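Side-chain contacts in cadherin-related family member 2 (Mus musculus, PDB 5CYX), which probably joins neighbouring microvilli through calcium-dependent heterophilic adhesion to CDHR5, so controlling how microvilli pack at the apical surface of epithelial cells: residues D67-P72 with E130-G135; E145-I148 with N153-N156; F158-L161 with S165-L168; D271-E274 with I278-N281. One frame throughout, in Å; residues are numbered along the deposited sequence.

Overall arrangement
The chain carries the first three cadherin repeats of the extracellular region. Contact 1 spans the junction of repeats one and two, where three calcium ions are bound. Contacts 2 and 3 lie within repeat two. Their centres are 12 Å apart and their segments adjoin in the sequence: contact 2 covers the loop after strand 140-148, and contact 3 the hairpin that follows it. Contact 3 is 29 Å from contact 1, centre to centre, and both touch the second subunit. Contact 4 is the matching hairpin of repeat three. Its centre is 78 Å from contact 1 and 52 Å from contact 3, which reflects the elongated shape of the chain.

Contact 1 (D67-P72 with E130-G135); sequences DFETVP and EDKDTG. With CA (calcium ion), chain D; CA (calcium ion), chain C; CA (calcium ion), chain B.
The ring of Phe68 meets Thr134 at its edge, with Thr134 OG1 near the ring plane and 3.7 Å from Phe68 CE2. Glu69 OE2 and a water also lie in the ring plane, at its edge. The carboxylates of Glu69 and Asp133 meet with their planes 77° apart. This is the calcium-binding linker between two cadherin repeats. Asp67 and Glu69 form the DXE motif of the first repeat, and Asp131 and Asp133 the DXD motif of the second. Both oxygens of Glu69 bind the chain C calcium ion, OE2 at 2.5 Å. Glu69 OE1 also reaches the chain B calcium ion, which Asp67 OD1 binds at 2.3 Å. A bend in the Glu69 chain (chi2 63°) turns its carboxylate toward these ions. Asp133 bridges two ions: OD1 binds the chain C calcium at 2.4 Å, and OD2 binds the chain D calcium. Asp131 grips the latter with both oxygens. Glu18 and the linker residues Asp97 to Asn101 supply further ligands. Glu69 OE2 and Asp133 OD1 are 3.3 Å apart, and the shared cation probably offsets their repulsion. The backbone N of Asp133 donates to Asp131 OD1, forming an Asx turn. The water at the Phe68 edge donates to Glu69 OE2 and Lys132 O, and accepts from Thr134 OG1 at 2.9 Å.

Contact 2 (E145-I148 with N153-N156); sequences EKVI and NSNN
Ser154 OG, beside Val147, is gripped by two backbone groups of the turn just before it. It donates to Pro149 O and accepts from Thr151 N. With chi1 at 68°, OG is held at the turn backbone while CB is left to meet Val147. The contact itself is apolar on the strand side. Val147 CG1 reaches the loop, 3.7 Å from Ser154 O and 3.9 Å from Ser154 CB. This methyl is anti to the backbone N of Val147 (chi1 -179°), which turns it toward the loop. Asn155 approaches the branch point instead, its OD1 4.2 Å from Val147 CB. The other end of that amide is fixed within the loop, since ND2 donates to Thr151 O. Residues 153-156 have helical backbone angles, but they carry only a weak bond from Asn156 N to Asn153 O, 3.3 Å long. In the second cadherin repeat this is the connection between strands C and D, folded back over the end of strand 140-148. That strand lies at the edge of its sheet and pairs with strand 180-189, where Glu145 and Lys146 face Glu184 as a classic beta bulge. Tyr181 of the same neighbouring strand packs on Ser154. The chemistry implies a division of work: backbone groups of residues 149-151 take up Ser154 OG and Asn155 ND2, while Val147 meets the loop by van der Waals contact.

Contact 3 (F158-L161 with S165-L168); sequences FRIL and SIVL
Arg159 and Val167 exchange two backbone hydrogen bonds. Val167 N donates to Arg159 O at 2.7 Å, a nearly straight bond with an angle of 172° at the hydrogen. Arg159 N returns a bond to Val167 O at 3.0 Å. Leu161 N adds a third, to Ser165 O. These bonds make the D-E beta hairpin of the second cadherin repeat, with the strands antiparallel and their directions 148° apart. The Arg159 side chain runs beside Val167, pointing the same way. Its chi1 of 58° brings CG over the partner strand, and the chain beyond is extended. Val167 CG1 then lies 3.8 Å above the centre of the guanidinium plane, on one face, while Leu161 CD2 sits in that plane at the edge. The polar end is held elsewhere: NE donates to Asn169 OD1, and NH2 to Gly121 O of the third subunit. A leucine in place of Arg159 would probably leave Asn169 OD1 and Gly121 O of the third subunit without this donor, and Val167 CG1 without the flat group it lies against. On the same side, Leu161 CD1 packs on Val167 CG2 at 4.0 Å. The opposite side of the hairpin carries Phe158, Ile160, Ile166 and Leu168, and strand 180-189 covers it through Leu183 and Leu185. The Phe158 ring also meets Tyr181 edge-to-face. Phe158 CE1 touches Leu168 CD1 at 3.9 Å. At the next non-hydrogen-bonded pair, Ile160 CD1 rests 3.6 Å from Ile166 CG1.

Contact 4 (D271-E274 with I278-N281); sequences DIRE and IFVN
The Phe279 ring lies over the backbone and CB of Asp271. Asp271 O stands 3.7 Å above one face of the ring, offset toward the rim, and Asp271 CB is 3.6 Å from Phe279 CZ. The ring gets there because CG sits between the backbone N and the carbonyl carbon of its own residue (chi1 57°), which folds it across the neighbouring strand. Arg273 comes up to the same ring with its aliphatic part, CG being 3.6 Å from Phe279 CE2. The charged end of Arg273 turns elsewhere, to a salt bridge with Asp275. An alanine in place of Phe279 would probably leave Asp271 CB and Arg273 CG without the ring that packs on them. The two backbones meet here as an antiparallel hydrogen-bonded pair. Phe279 N donates to Asp271 O at 2.9 Å, and Asp271 N to Phe279 O at 3.1 Å. Asn281 packs against Asp271 CB. One water donates to both Asp271 OD2 and Asn281 OD1, tying the two side chains together, while Asn281 ND2 donates to Gly268 O. On the other side of the hairpin Ile272 CD1 presses on Ile278 CG1 at 3.5 Å, closer than usual for two carbons. Both isoleucines also pack on Val300 of strand 295-304, in the hydrophobic core between the sheets. The arrangement is the D-E hairpin of the Greek-key beta sandwich, here in the third cadherin repeat.

Contact 1 (D67-P72 with E130-G135)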
loop_
_atom_site.group_PDB
_atom_site.type_symbol
_atom_site.label_atom_id
_atom_site.label_comp_id
_atom_site.label_asym_id
_atom_site.label_seq_id
_atom_site.Cartn_x
_atom_site.Cartn_y
_atom_site.Cartn_z
ATOM N N ASP A 67 16.737 -31.968 -13.652
ATOM C CA ASP A 67 16.051 -31.188 -12.637
ATOM C C ASP A 67 16.936 -30.036 -12.220
ATOM O O ASP A 67 17.900 -30.206 -11.476
ATOM C CB ASP A 67 15.691 -32.083 -11.397
ATOM C CG ASP A 67 14.895 -31.307 -10.339
ATOM O OD1 ASP A 67 14.320 -30.230 -10.627
ATOM O OD2 ASP A 67 14.872 -31.723 -9.199
ATOM N N PHE A 68 16.612 -28.861 -12.735
ATOM C CA PHE A 68 17.359 -27.674 -12.469
ATOM C C PHE A 68 17.441 -27.384 -10.985
ATOM O O PHE A 68 18.481 -26.956 -10.501
ATOM C CB PHE A 68 16.701 -26.478 -13.145
ATOM C CG PHE A 68 17.418 -25.196 -12.881
ATOM C CD1 PHE A 68 18.570 -24.889 -13.592
ATOM C CD2 PHE A 68 16.953 -24.289 -11.929
ATOM C CE1 PHE A 68 19.226 -23.685 -13.373
ATOM C CE2 PHE A 68 17.610 -23.096 -11.703
ATOM C CZ PHE A 68 18.756 -22.815 -12.409
ATOM N N GLU A 69 16.347 -27.630 -10.270
ATOM C CA GLU A 69 16.292 -27.313 -8.845
ATOM C C GLU A 69 17.330 -28.076 -7.990
ATOM O O GLU A 69 17.757 -27.544 -6.951
ATOM C CB GLU A 69 14.885 -27.543 -8.286
ATOM C CG GLU A 69 13.922 -26.410 -8.572
ATOM C CD GLU A 69 13.645 -26.169 -10.073
ATOM O OE1 GLU A 69 13.279 -27.067 -10.829
ATOM O OE2 GLU A 69 13.789 -25.068 -10.537
ATOM N N THR A 70 17.761 -29.262 -8.429
ATOM C CA THR A 70 18.814 -30.036 -7.708
ATOM C C THR A 70 20.169 -30.097 -8.419
ATOM O O THR A 70 21.190 -29.971 -7.761
ATOM C CB THR A 70 18.394 -31.481 -7.440
ATOM O OG1 THR A 70 17.333 -31.807 -8.320
ATOM C CG2 THR A 70 17.887 -31.662 -6.033
ATOM N N VAL A 71 20.188 -30.320 -9.733
ATOM C CA VAL A 71 21.441 -30.432 -10.472
ATOM C C VAL A 71 21.404 -29.481 -11.685
ATOM O O VAL A 71 21.038 -29.855 -12.797
ATOM C CB VAL A 71 21.770 -31.874 -10.878
ATOM C CG1 VAL A 71 23.158 -31.911 -11.510
ATOM C CG2 VAL A 71 21.762 -32.820 -9.650
ATOM N N PRO A 72 21.775 -28.227 -11.453
ATOM C CA PRO A 72 21.742 -27.205 -12.491
ATOM C C PRO A 72 22.746 -27.380 -13.663
ATOM O O PRO A 72 22.473 -26.900 -14.792
ATOM C CB PRO A 72 21.999 -25.907 -11.718
ATOM C CG PRO A 72 22.667 -26.315 -10.464
ATOM C CD PRO A 72 22.161 -27.687 -10.138
ATOM N N GLU A 130 6.125 -19.567 -1.479
ATOM C CA GLU A 130 7.437 -19.662 -2.119
ATOM C C GLU A 130 7.306 -20.587 -3.297
ATOM O O GLU A 130 6.538 -21.535 -3.263
ATOM C CB GLU A 130 8.473 -20.206 -1.110
ATOM C CG GLU A 130 8.739 -19.192 -0.020
ATOM C CD GLU A 130 9.517 -19.762 1.137
ATOM O OE1 GLU A 130 9.147 -20.877 1.645
ATOM O OE2 GLU A 130 10.473 -19.080 1.541
ATOM N N ASP A 131 8.077 -20.294 -4.320
ATOM C CA ASP A 131 8.071 -21.045 -5.562
ATOM C C ASP A 131 9.523 -21.306 -5.882
ATOM O O ASP A 131 10.295 -20.368 -6.035
ATOM C CB ASP A 131 7.416 -20.223 -6.674
ATOM C CG ASP A 131 7.293 -20.974 -7.994
ATOM O OD1 ASP A 131 8.248 -21.593 -8.486
ATOM O OD2 ASP A 131 6.216 -20.889 -8.629
ATOM N N LYS A 132 9.870 -22.579 -6.010
ATOM C CA LYS A 132 11.281 -22.979 -6.172
ATOM C C LYS A 132 11.937 -22.637 -7.499
ATOM O O LYS A 132 13.147 -22.731 -7.600
ATOM C CB LYS A 132 11.426 -24.461 -5.909
ATOM C CG LYS A 132 11.093 -24.789 -4.464
ATOM C CD LYS A 132 12.177 -25.643 -3.839
ATOM C CE LYS A 132 12.082 -27.102 -4.297
ATOM N NZ LYS A 132 13.430 -27.770 -4.338
ATOM N N ASP A 133 11.167 -22.236 -8.520
ATOM C CA ASP A 133 11.781 -21.905 -9.781
ATOM C C ASP A 133 12.533 -20.566 -9.604
ATOM O O ASP A 133 12.392 -19.893 -8.585
ATOM C CB ASP A 133 10.761 -21.854 -10.934
ATOM C CG ASP A 133 9.994 -23.185 -11.071
ATOM O OD1 ASP A 133 10.649 -24.263 -11.059
ATOM O OD2 ASP A 133 8.768 -23.099 -11.057
ATOM N N THR A 134 13.316 -20.217 -10.621
ATOM C CA THR A 134 14.154 -19.017 -10.631
ATOM C C THR A 134 13.663 -18.060 -11.728
ATOM O O THR A 134 13.141 -18.507 -12.744
ATOM C CB THR A 134 15.598 -19.442 -10.936
ATOM O OG1 THR A 134 16.092 -20.303 -9.879
ATOM C CG2 THR A 134 16.556 -18.192 -11.063
ATOM N N GLY A 135 13.854 -16.754 -11.572
ATOM C CA GLY A 135 13.340 -15.812 -12.546
ATOM C C GLY A 135 11.837 -15.627 -12.362
ATOM O O GLY A 135 11.289 -15.866 -11.265
HETATM CA CA CA D . 6.984 -21.638 -10.689
HETATM CA CA CA C . 12.220 -25.286 -12.497
HETATM CA CA CA B . 12.556 -29.207 -11.711
HETATM O O HOH W 1 15.171 -22.991 -9.359
HETATM O O HOH W 2 11.035 -29.685 -9.835
#

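Contact 2 (E145-I148 with N153-N156)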
loop_
_atom_site.group_PDB
_atom_site.type_symbol
_atom_site.label_atom_id
_atom_site.label_comp_id
_atom_site.label_asym_id
_atom_site.label_seq_id
_atom_site.Cartn_x
_atom_site.Cartn_y
_atom_site.Cartn_z
ATOM N N GLU A 145 -9.263 -14.096 -4.048
ATOM C CA GLU A 145 -10.241 -14.736 -4.938
ATOM C C GLU A 145 -11.682 -14.451 -4.537
ATOM O O GLU A 145 -12.497 -14.107 -5.386
ATOM C CB GLU A 145 -10.014 -16.252 -5.027
ATOM C CG GLU A 145 -8.761 -16.650 -5.802
ATOM C CD GLU A 145 -8.850 -16.313 -7.287
ATOM O OE1 GLU A 145 -9.594 -17.022 -8.028
ATOM O OE2 GLU A 145 -8.208 -15.306 -7.716
ATOM N N LYS A 146 -11.987 -14.616 -3.259
ATOM C CA LYS A 146 -13.340 -14.429 -2.757
ATOM C C LYS A 146 -13.333 -13.875 -1.349
ATOM O O LYS A 146 -12.401 -14.141 -0.574
ATOM C CB LYS A 146 -14.104 -15.782 -2.778
ATOM C CG LYS A 146 -15.615 -15.608 -2.662
ATOM C CD LYS A 146 -16.448 -16.791 -3.176
ATOM C CE LYS A 146 -16.229 -17.083 -4.670
ATOM N NZ LYS A 146 -16.491 -15.930 -5.590
ATOM N N VAL A 147 -14.359 -13.108 -1.020
ATOM C CA VAL A 147 -14.633 -12.668 0.339
ATOM C C VAL A 147 -16.046 -13.160 0.725
ATOM O O VAL A 147 -16.963 -13.045 -0.053
ATOM C CB VAL A 147 -14.468 -11.148 0.440
ATOM C CG1 VAL A 147 -14.703 -10.607 1.840
ATOM C CG2 VAL A 147 -13.075 -10.765 0.001
ATOM N N ILE A 148 -16.183 -13.768 1.898
ATOM C CA ILE A 148 -17.469 -14.239 2.429
ATOM C C ILE A 148 -17.673 -13.563 3.784
ATOM O O ILE A 148 -16.759 -13.590 4.589
ATOM C CB ILE A 148 -17.453 -15.767 2.631
ATOM C CG1 ILE A 148 -17.332 -16.460 1.266
ATOM C CG2 ILE A 148 -18.726 -16.258 3.360
ATOM C CD1 ILE A 148 -17.327 -17.982 1.333
ATOM N N ASN A 153 -19.638 -4.019 -0.528
ATOM C CA ASN A 153 -18.823 -3.517 0.554
ATOM C C ASN A 153 -17.736 -4.508 1.060
ATOM O O ASN A 153 -16.629 -4.081 1.374
ATOM C CB ASN A 153 -19.737 -3.026 1.688
ATOM C CG ASN A 153 -18.991 -2.793 2.975
ATOM O OD1 ASN A 153 -17.930 -2.132 3.014
ATOM N ND2 ASN A 153 -19.533 -3.350 4.056
ATOM N N SER A 154 -18.033 -5.802 1.142
ATOM C CA SER A 154 -17.039 -6.774 1.622
ATOM C C SER A 154 -15.893 -6.916 0.591
ATOM O O SER A 154 -14.710 -6.984 0.951
ATOM C CB SER A 154 -17.687 -8.130 1.981
ATOM O OG SER A 154 -18.205 -8.839 0.852
ATOM N N ASN A 155 -16.249 -6.880 -0.688
ATOM C CA ASN A 155 -15.252 -6.920 -1.771
ATOM C C ASN A 155 -14.386 -5.651 -1.949
ATOM O O ASN A 155 -13.431 -5.662 -2.706
ATOM C CB ASN A 155 -15.956 -7.281 -3.086
ATOM C CG ASN A 155 -16.491 -8.716 -3.059
ATOM O OD1 ASN A 155 -15.749 -9.667 -3.318
ATOM N ND2 ASN A 155 -17.755 -8.880 -2.670
ATOM N N ASN A 156 -14.771 -4.548 -1.314
ATOM C CA ASN A 156 -13.984 -3.313 -1.285
ATOM C C ASN A 156 -13.074 -3.221 -0.024
ATOM O O ASN A 156 -12.266 -2.310 0.087
ATOM C CB ASN A 156 -14.944 -2.138 -1.183
ATOM C CG ASN A 156 -14.237 -0.792 -1.389
ATOM O OD1 ASN A 156 -13.492 -0.650 -2.324
ATOM N ND2 ASN A 156 -14.465 0.175 -0.504
#

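Contact 3 (F158-L161 with S165-L168)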
loop_
_atom_site.group_PDB
_atom_site.type_symbol
_atom_site.label_atom_id
_atom_site.label_comp_id
_atom_site.label_asym_id
_atom_site.label_seq_id
_atom_site.Cartn_x
_atom_site.Cartn_y
_atom_site.Cartn_z
ATOM N N PHE A 158 -10.813 -5.216 1.596
ATOM C CA PHE A 158 -9.494 -5.769 1.784
ATOM C C PHE A 158 -8.801 -5.812 0.472
ATOM O O PHE A 158 -9.424 -6.007 -0.519
ATOM C CB PHE A 158 -9.528 -7.193 2.320
ATOM C CG PHE A 158 -10.220 -7.330 3.616
ATOM C CD1 PHE A 158 -9.609 -6.887 4.801
ATOM C CD2 PHE A 158 -11.442 -8.026 3.710
ATOM C CE1 PHE A 158 -10.221 -7.080 6.025
ATOM C CE2 PHE A 158 -12.069 -8.164 4.928
ATOM C CZ PHE A 158 -11.446 -7.708 6.087
ATOM N N ARG A 159 -7.482 -5.669 0.505
ATOM C CA ARG A 159 -6.695 -5.736 -0.702
ATOM C C ARG A 159 -5.334 -6.328 -0.390
ATOM O O ARG A 159 -4.861 -6.195 0.712
ATOM C CB ARG A 159 -6.552 -4.351 -1.288
ATOM C CG ARG A 159 -5.905 -3.286 -0.368
ATOM C CD ARG A 159 -6.020 -1.907 -1.078
ATOM N NE ARG A 159 -5.491 -0.776 -0.304
ATOM C CZ ARG A 159 -4.186 -0.509 -0.094
ATOM N NH1 ARG A 159 -3.238 -1.316 -0.555
ATOM N NH2 ARG A 159 -3.821 0.574 0.596
ATOM N N ILE A 160 -4.676 -6.895 -1.379
ATOM C CA ILE A 160 -3.469 -7.616 -1.125
ATOM C C ILE A 160 -2.318 -7.059 -1.928
ATOM O O ILE A 160 -2.483 -6.619 -3.065
ATOM C CB ILE A 160 -3.661 -9.144 -1.345
ATOM C CG1 ILE A 160 -2.550 -9.883 -0.634
ATOM C CG2 ILE A 160 -3.718 -9.467 -2.842
ATOM C CD1 ILE A 160 -2.946 -11.291 -0.188
ATOM N N LEU A 161 -1.173 -7.022 -1.299
ATOM C CA LEU A 161 0.054 -6.440 -1.888
ATOM C C LEU A 161 0.913 -7.561 -2.445
ATOM O O LEU A 161 0.799 -8.742 -2.046
ATOM C CB LEU A 161 0.877 -5.702 -0.810
ATOM C CG LEU A 161 0.282 -4.497 -0.094
ATOM C CD1 LEU A 161 1.263 -3.999 0.979
ATOM C CD2 LEU A 161 -0.024 -3.378 -1.082
ATOM N N SER A 165 1.013 -9.185 2.122
ATOM C CA SER A 165 0.236 -8.461 3.130
ATOM C C SER A 165 -1.146 -8.027 2.635
ATOM O O SER A 165 -1.248 -7.339 1.603
ATOM C CB SER A 165 0.976 -7.234 3.624
ATOM O OG SER A 165 2.000 -7.645 4.494
ATOM N N ILE A 166 -2.159 -8.385 3.421
ATOM C CA ILE A 166 -3.546 -8.016 3.224
ATOM C C ILE A 166 -3.713 -6.707 3.996
ATOM O O ILE A 166 -3.393 -6.634 5.208
ATOM C CB ILE A 166 -4.487 -9.118 3.809
ATOM C CG1 ILE A 166 -4.228 -10.427 3.080
ATOM C CG2 ILE A 166 -5.972 -8.740 3.730
ATOM C CD1 ILE A 166 -5.003 -11.601 3.684
ATOM N N VAL A 167 -4.132 -5.675 3.274
ATOM C CA VAL A 167 -4.316 -4.340 3.822
ATOM C C VAL A 167 -5.783 -4.003 3.896
ATOM O O VAL A 167 -6.510 -4.206 2.903
ATOM C CB VAL A 167 -3.609 -3.275 2.959
ATOM C CG1 VAL A 167 -3.960 -1.908 3.469
ATOM C CG2 VAL A 167 -2.099 -3.496 3.044
ATOM N N LEU A 168 -6.182 -3.385 4.995
ATOM C CA LEU A 168 -7.500 -2.849 5.138
ATOM C C LEU A 168 -7.707 -1.611 4.278
ATOM O O LEU A 168 -6.909 -0.644 4.406
ATOM C CB LEU A 168 -7.725 -2.472 6.555
ATOM C CG LEU A 168 -9.146 -2.067 6.871
ATOM C CD1 LEU A 168 -10.113 -3.266 6.873
ATOM C CD2 LEU A 168 -9.159 -1.313 8.180
#

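Contact 4 (D271-E274 with I278-N281)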
loop_
_atom_site.group_PDB
_atom_site.type_symbol
_atom_site.label_atom_id
_atom_site.label_comp_id
_atom_site.label_asym_id
_atom_site.label_seq_id
_atom_site.Cartn_x
_atom_site.Cartn_y
_atom_site.Cartn_z
ATOM N N ASP A 271 -37.454 10.141 40.962
ATOM C CA ASP A 271 -36.049 9.778 40.664
ATOM C C ASP A 271 -36.041 8.366 40.033
ATOM O O ASP A 271 -37.108 7.786 39.781
ATOM C CB ASP A 271 -35.151 9.901 41.924
ATOM C CG ASP A 271 -33.669 10.232 41.603
ATOM O OD1 ASP A 271 -33.260 10.217 40.438
ATOM O OD2 ASP A 271 -32.853 10.477 42.544
ATOM N N ILE A 272 -34.854 7.852 39.716
ATOM C CA ILE A 272 -34.707 6.555 39.046
ATOM C C ILE A 272 -33.503 5.767 39.610
ATOM O O ILE A 272 -32.510 6.374 39.969
ATOM C CB ILE A 272 -34.583 6.762 37.529
ATOM C CG1 ILE A 272 -34.695 5.432 36.802
ATOM C CG2 ILE A 272 -33.282 7.495 37.158
ATOM C CD1 ILE A 272 -34.963 5.600 35.320
ATOM N N ARG A 273 -33.617 4.437 39.687
ATOM C CA ARG A 273 -32.509 3.564 40.089
ATOM C C ARG A 273 -31.661 3.103 38.907
ATOM O O ARG A 273 -32.062 3.236 37.757
ATOM C CB ARG A 273 -33.035 2.306 40.791
ATOM C CG ARG A 273 -33.868 2.556 42.023
ATOM C CD ARG A 273 -33.779 1.385 42.970
ATOM N NE ARG A 273 -34.343 0.164 42.399
ATOM C CZ ARG A 273 -35.579 -0.306 42.625
ATOM N NH1 ARG A 273 -36.435 0.336 43.428
ATOM N NH2 ARG A 273 -35.965 -1.438 42.032
ATOM N N GLU A 274 -30.502 2.518 39.224
ATOM C CA GLU A 274 -29.589 1.929 38.238
ATOM C C GLU A 274 -30.244 0.901 37.316
ATOM O O GLU A 274 -29.822 0.738 36.164
ATOM C CB GLU A 274 -28.394 1.276 38.942
ATOM C CG GLU A 274 -27.321 2.268 39.419
ATOM C CD GLU A 274 -26.090 1.589 40.057
ATOM O OE1 GLU A 274 -26.129 1.247 41.253
ATOM O OE2 GLU A 274 -25.068 1.404 39.368
ATOM N N ILE A 278 -38.279 3.807 37.973
ATOM C CA ILE A 278 -38.641 5.165 38.325
ATOM C C ILE A 278 -39.577 5.135 39.525
ATOM O O ILE A 278 -40.616 4.472 39.506
ATOM C CB ILE A 278 -39.331 5.873 37.133
ATOM C CG1 ILE A 278 -38.309 6.120 36.008
ATOM C CG2 ILE A 278 -40.014 7.170 37.583
ATOM C CD1 ILE A 278 -38.917 6.551 34.683
ATOM N N PHE A 279 -39.207 5.880 40.561
ATOM C CA PHE A 279 -39.920 5.860 41.821
ATOM C C PHE A 279 -40.354 7.247 42.295
ATOM O O PHE A 279 -39.782 8.273 41.887
ATOM C CB PHE A 279 -39.095 5.164 42.905
ATOM C CG PHE A 279 -37.716 5.759 43.153
ATOM C CD1 PHE A 279 -37.529 6.749 44.114
ATOM C CD2 PHE A 279 -36.597 5.272 42.480
ATOM C CE1 PHE A 279 -36.263 7.259 44.397
ATOM C CE2 PHE A 279 -35.335 5.793 42.721
ATOM C CZ PHE A 279 -35.157 6.774 43.702
ATOM N N VAL A 280 -41.361 7.247 43.179
ATOM C CA VAL A 280 -41.829 8.460 43.851
ATOM C C VAL A 280 -40.744 8.917 44.840
ATOM O O VAL A 280 -40.341 8.146 45.733
ATOM C CB VAL A 280 -43.181 8.218 44.567
ATOM C CG1 VAL A 280 -43.509 9.362 45.535
ATOM C CG2 VAL A 280 -44.301 8.018 43.540
ATOM N N ASN A 281 -40.300 10.165 44.681
ATOM C CA ASN A 281 -39.166 10.730 45.427
ATOM C C ASN A 281 -39.545 12.010 46.193
ATOM O O ASN A 281 -38.692 12.771 46.666
ATOM C CB ASN A 281 -38.098 10.993 44.400
ATOM C CG ASN A 281 -36.780 11.411 44.991
ATOM O OD1 ASN A 281 -36.120 10.653 45.771
ATOM N ND2 ASN A 281 -36.342 12.612 44.593
HETATM O O HOH W 3 -33.388 9.681 45.140
#